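Local structure of uncharacterized protein Atu1656 (Agrobacterium tumefaciens, 2OJH) at residues H243-Q252 against T263-M274. The protein is of unknown function but belongs to the TolB family and folds as a six-bladed beta-propeller, a scaffold that often serves protein binding. Numbering follows the deposited sequence. Where two conformers were deposited one is given.
With ACY (acetic acid), chain C.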
# COMPACT_ATOMS: atom_id res chain seq x y z
N HIS A 243 1.51 -12.42 -5.75
CA HIS A 243 1.84 -11.99 -4.37
C HIS A 243 1.01 -12.70 -3.28
O HIS A 243 0.10 -12.12 -2.68
CB HIS A 243 1.68 -10.48 -4.24
CG HIS A 243 0.34 -9.96 -4.66
ND1 HIS A 243 -0.51 -9.30 -3.80
CD2 HIS A 243 -0.29 -9.97 -5.86
CE1 HIS A 243 -1.60 -8.93 -4.44
NE2 HIS A 243 -1.49 -9.31 -5.69
N PRO A 244 1.30 -13.97 -3.04
CA PRO A 244 0.56 -14.80 -2.11
C PRO A 244 0.75 -14.43 -0.61
O PRO A 244 1.64 -13.64 -0.25
CB PRO A 244 1.16 -16.19 -2.34
CG PRO A 244 1.84 -16.10 -3.66
CD PRO A 244 2.40 -14.73 -3.66
N ARG A 245 -0.09 -15.05 0.22
CA ARG A 245 0.04 -15.02 1.67
C ARG A 245 1.12 -15.97 2.13
O ARG A 245 1.52 -16.87 1.38
CB ARG A 245 -1.24 -15.52 2.31
CG ARG A 245 -2.42 -14.65 2.07
CD ARG A 245 -3.45 -14.92 3.14
NE ARG A 245 -4.51 -13.95 3.02
CZ ARG A 245 -4.38 -12.65 3.29
NH1 ARG A 245 -3.23 -12.16 3.75
NH2 ARG A 245 -5.42 -11.85 3.11
N ASP A 246 1.53 -15.80 3.38
CA ASP A 246 2.16 -16.85 4.18
C ASP A 246 3.36 -17.53 3.55
O ASP A 246 3.43 -18.77 3.48
CB ASP A 246 1.12 -17.90 4.64
CG ASP A 246 -0.01 -17.29 5.48
OD1 ASP A 246 0.18 -16.23 6.10
OD2 ASP A 246 -1.10 -17.87 5.52
N LEU A 247 4.31 -16.71 3.11
CA LEU A 247 5.59 -17.24 2.61
C LEU A 247 6.73 -16.55 3.34
O LEU A 247 6.55 -15.47 3.91
CB LEU A 247 5.72 -16.95 1.11
CG LEU A 247 4.69 -17.62 0.19
CD1 LEU A 247 4.75 -16.97 -1.18
CD2 LEU A 247 5.00 -19.10 0.10
N ASP A 248 7.90 -17.17 3.29
CA ASP A 248 9.14 -16.60 3.81
C ASP A 248 9.60 -15.52 2.84
O ASP A 248 10.03 -15.83 1.73
CB ASP A 248 10.18 -17.71 3.97
CG ASP A 248 9.87 -18.62 5.13
OD1 ASP A 248 9.48 -18.08 6.19
OD2 ASP A 248 10.00 -19.85 5.00
N VAL A 249 9.42 -14.25 3.24
CA VAL A 249 9.83 -13.10 2.42
C VAL A 249 10.93 -12.24 3.11
O VAL A 249 11.39 -12.59 4.20
CB VAL A 249 8.63 -12.21 1.97
CG1 VAL A 249 7.60 -13.05 1.19
CG2 VAL A 249 7.96 -11.47 3.15
N ARG A 250 11.36 -11.17 2.43
CA ARG A 250 12.35 -10.24 2.94
C ARG A 250 11.75 -8.84 2.86
O ARG A 250 11.18 -8.50 1.84
CB ARG A 250 13.62 -10.27 2.08
CG ARG A 250 14.37 -11.60 2.06
CD ARG A 250 15.44 -11.62 0.96
NE ARG A 250 16.47 -12.64 1.18
CZ ARG A 250 16.38 -13.91 0.80
NH1 ARG A 250 15.30 -14.37 0.18
NH2 ARG A 250 17.39 -14.74 1.05
N VAL A 251 11.84 -8.07 3.94
CA VAL A 251 11.46 -6.66 3.91
C VAL A 251 12.76 -5.92 3.58
O VAL A 251 13.76 -6.04 4.31
CB VAL A 251 10.80 -6.20 5.23
CG1 VAL A 251 10.54 -4.69 5.24
CG2 VAL A 251 9.48 -6.97 5.46
N GLN A 252 12.74 -5.20 2.46
CA GLN A 252 13.92 -4.57 1.92
C GLN A 252 13.81 -3.07 2.01
O GLN A 252 12.72 -2.51 2.07
CB GLN A 252 14.07 -4.91 0.43
CG GLN A 252 14.03 -6.37 0.10
CD GLN A 252 15.33 -7.03 0.40
OE1 GLN A 252 15.50 -7.58 1.47
NE2 GLN A 252 16.27 -6.96 -0.53
N THR A 263 18.46 -5.87 3.18
CA THR A 263 17.38 -6.59 3.88
C THR A 263 17.29 -6.05 5.30
O THR A 263 18.24 -6.12 6.07
CB THR A 263 17.65 -8.11 3.90
OG1 THR A 263 17.75 -8.56 2.55
CG2 THR A 263 16.51 -8.86 4.57
N LEU A 264 16.15 -5.46 5.63
CA LEU A 264 15.94 -5.01 6.99
C LEU A 264 15.70 -6.23 7.89
O LEU A 264 16.34 -6.36 8.93
CB LEU A 264 14.75 -4.03 7.04
CG LEU A 264 15.03 -2.74 6.28
CD1 LEU A 264 13.78 -1.79 6.42
CD2 LEU A 264 16.31 -2.04 6.73
N PHE A 265 14.77 -7.12 7.51
CA PHE A 265 14.57 -8.36 8.26
C PHE A 265 13.86 -9.39 7.38
O PHE A 265 13.24 -9.02 6.39
CB PHE A 265 13.77 -8.09 9.54
CG PHE A 265 12.59 -7.17 9.34
CD1 PHE A 265 12.75 -5.79 9.48
CD2 PHE A 265 11.33 -7.67 9.03
CE1 PHE A 265 11.66 -4.93 9.31
CE2 PHE A 265 10.23 -6.82 8.87
CZ PHE A 265 10.42 -5.44 8.99
N ASP A 266 14.01 -10.68 7.72
CA ASP A 266 13.16 -11.75 7.18
C ASP A 266 11.80 -11.69 7.85
O ASP A 266 11.66 -11.20 8.97
CB ASP A 266 13.74 -13.11 7.46
CG ASP A 266 15.08 -13.34 6.76
OD1 ASP A 266 15.37 -12.64 5.77
OD2 ASP A 266 15.82 -14.23 7.20
N LEU A 267 10.79 -12.23 7.17
CA LEU A 267 9.43 -12.15 7.67
C LEU A 267 8.57 -13.27 7.07
O LEU A 267 8.74 -13.66 5.91
CB LEU A 267 8.84 -10.78 7.37
CG LEU A 267 7.37 -10.55 7.66
CD1 LEU A 267 7.13 -9.21 8.33
CD2 LEU A 267 6.57 -10.61 6.37
N PHE A 268 7.65 -13.78 7.88
CA PHE A 268 6.66 -14.72 7.40
C PHE A 268 5.43 -13.90 7.07
O PHE A 268 4.84 -13.23 7.95
CB PHE A 268 6.37 -15.80 8.43
CG PHE A 268 5.42 -16.85 7.92
CD1 PHE A 268 5.89 -17.87 7.10
CD2 PHE A 268 4.08 -16.79 8.24
CE1 PHE A 268 5.03 -18.83 6.62
CE2 PHE A 268 3.20 -17.76 7.76
CZ PHE A 268 3.68 -18.78 6.95
N GLY A 269 5.08 -13.88 5.79
CA GLY A 269 3.99 -13.03 5.31
C GLY A 269 4.03 -12.86 3.80
O GLY A 269 4.17 -13.84 3.05
N GLY A 270 3.94 -11.62 3.36
CA GLY A 270 3.78 -11.30 1.94
C GLY A 270 2.49 -10.52 1.81
O GLY A 270 2.44 -9.35 2.18
N GLN A 271 1.45 -11.17 1.30
CA GLN A 271 0.17 -10.46 1.17
C GLN A 271 -0.27 -10.01 2.57
O GLN A 271 -0.26 -10.81 3.51
CB GLN A 271 -0.87 -11.37 0.52
CG GLN A 271 -2.31 -10.79 0.53
CD GLN A 271 -2.47 -9.65 -0.45
OE1 GLN A 271 -1.48 -9.15 -0.99
NE2 GLN A 271 -3.70 -9.25 -0.73
N GLY A 272 -0.68 -8.75 2.69
CA GLY A 272 -1.12 -8.17 3.98
C GLY A 272 -0.01 -7.45 4.75
O GLY A 272 -0.28 -6.53 5.55
N THR A 273 1.24 -7.87 4.54
CA THR A 273 2.37 -7.30 5.27
C THR A 273 2.41 -5.77 5.12
O THR A 273 2.51 -5.04 6.12
CB THR A 273 3.71 -7.99 4.84
OG1 THR A 273 3.67 -9.34 5.28
CG2 THR A 273 4.94 -7.33 5.45
N MSE A 274 2.32 -5.27 3.89
CA MSE A 274 2.38 -3.82 3.66
C MSE A 274 1.76 -3.40 2.32
O MSE A 274 2.39 -2.67 1.55
CB MSE A 274 3.84 -3.27 3.77
CG MSE A 274 4.78 -3.82 2.76
SE MSE A 274 6.58 -3.04 2.91
CE MSE A 274 6.93 -3.58 4.79
C ACY C . -3.87 -6.81 -7.74
O ACY C . -4.48 -6.66 -6.66
OXT ACY C . -2.84 -7.50 -7.89
CH3 ACY C . -4.36 -6.11 -8.96
O HOH W 1 0.79 -13.11 4.40
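V249 and L267 centre an antiparallel pairing in which strands 247-252 and 263-267, the outer hairpin of a propeller blade, run at 166°, axes 4.7 Å apart. Reciprocal backbone bonds join L247 to G269 and V249 to L267. Two bulges interrupt the register: L264 and F265 face V251 in a classic bulge, D246 and L247 face G269 in a G1 bulge. Beyond the latter, Q271 N reaches P244 O, and a water accepts from D246 N and donates to Q271 O.

V249, V251, F265 and L267 share one face. V251 CB makes a CH-pi contact with the F265 ring (4.0 Å to its centroid); V249 CG2 packs beside L267 CD2 at 3.6 Å. On the other face T263 OG1 donates to an in-plane lone pair of Q252 OE1 (2.7 Å). The F268 ring, with CG anti to the backbone N (chi1 -176°), reaches back alongside D246, CZ 3.6 Å from D246 CB; one face lies against L247 N. The D246 carboxylate, nearly parallel to the ring but beside it, pairs with R21.

H243 ND1 donates to Q271 OE1 (3.0 Å) from above the amide plane, at a bent 136°, while NE2 makes a longer, bent bond to acetic acid, probably from the crystallisation liquor. In the conformer given, Q271 CG lies over one face of the R245 guanidinium, toward its rim; E45 salt-bridges R245. N275 ND2 also donates to Q271 OE1; two donors probably set how the amide faces, while the H243 bond and Q271 N to P244 O tie the loop after the outermost strand to the one entering strand 247-252.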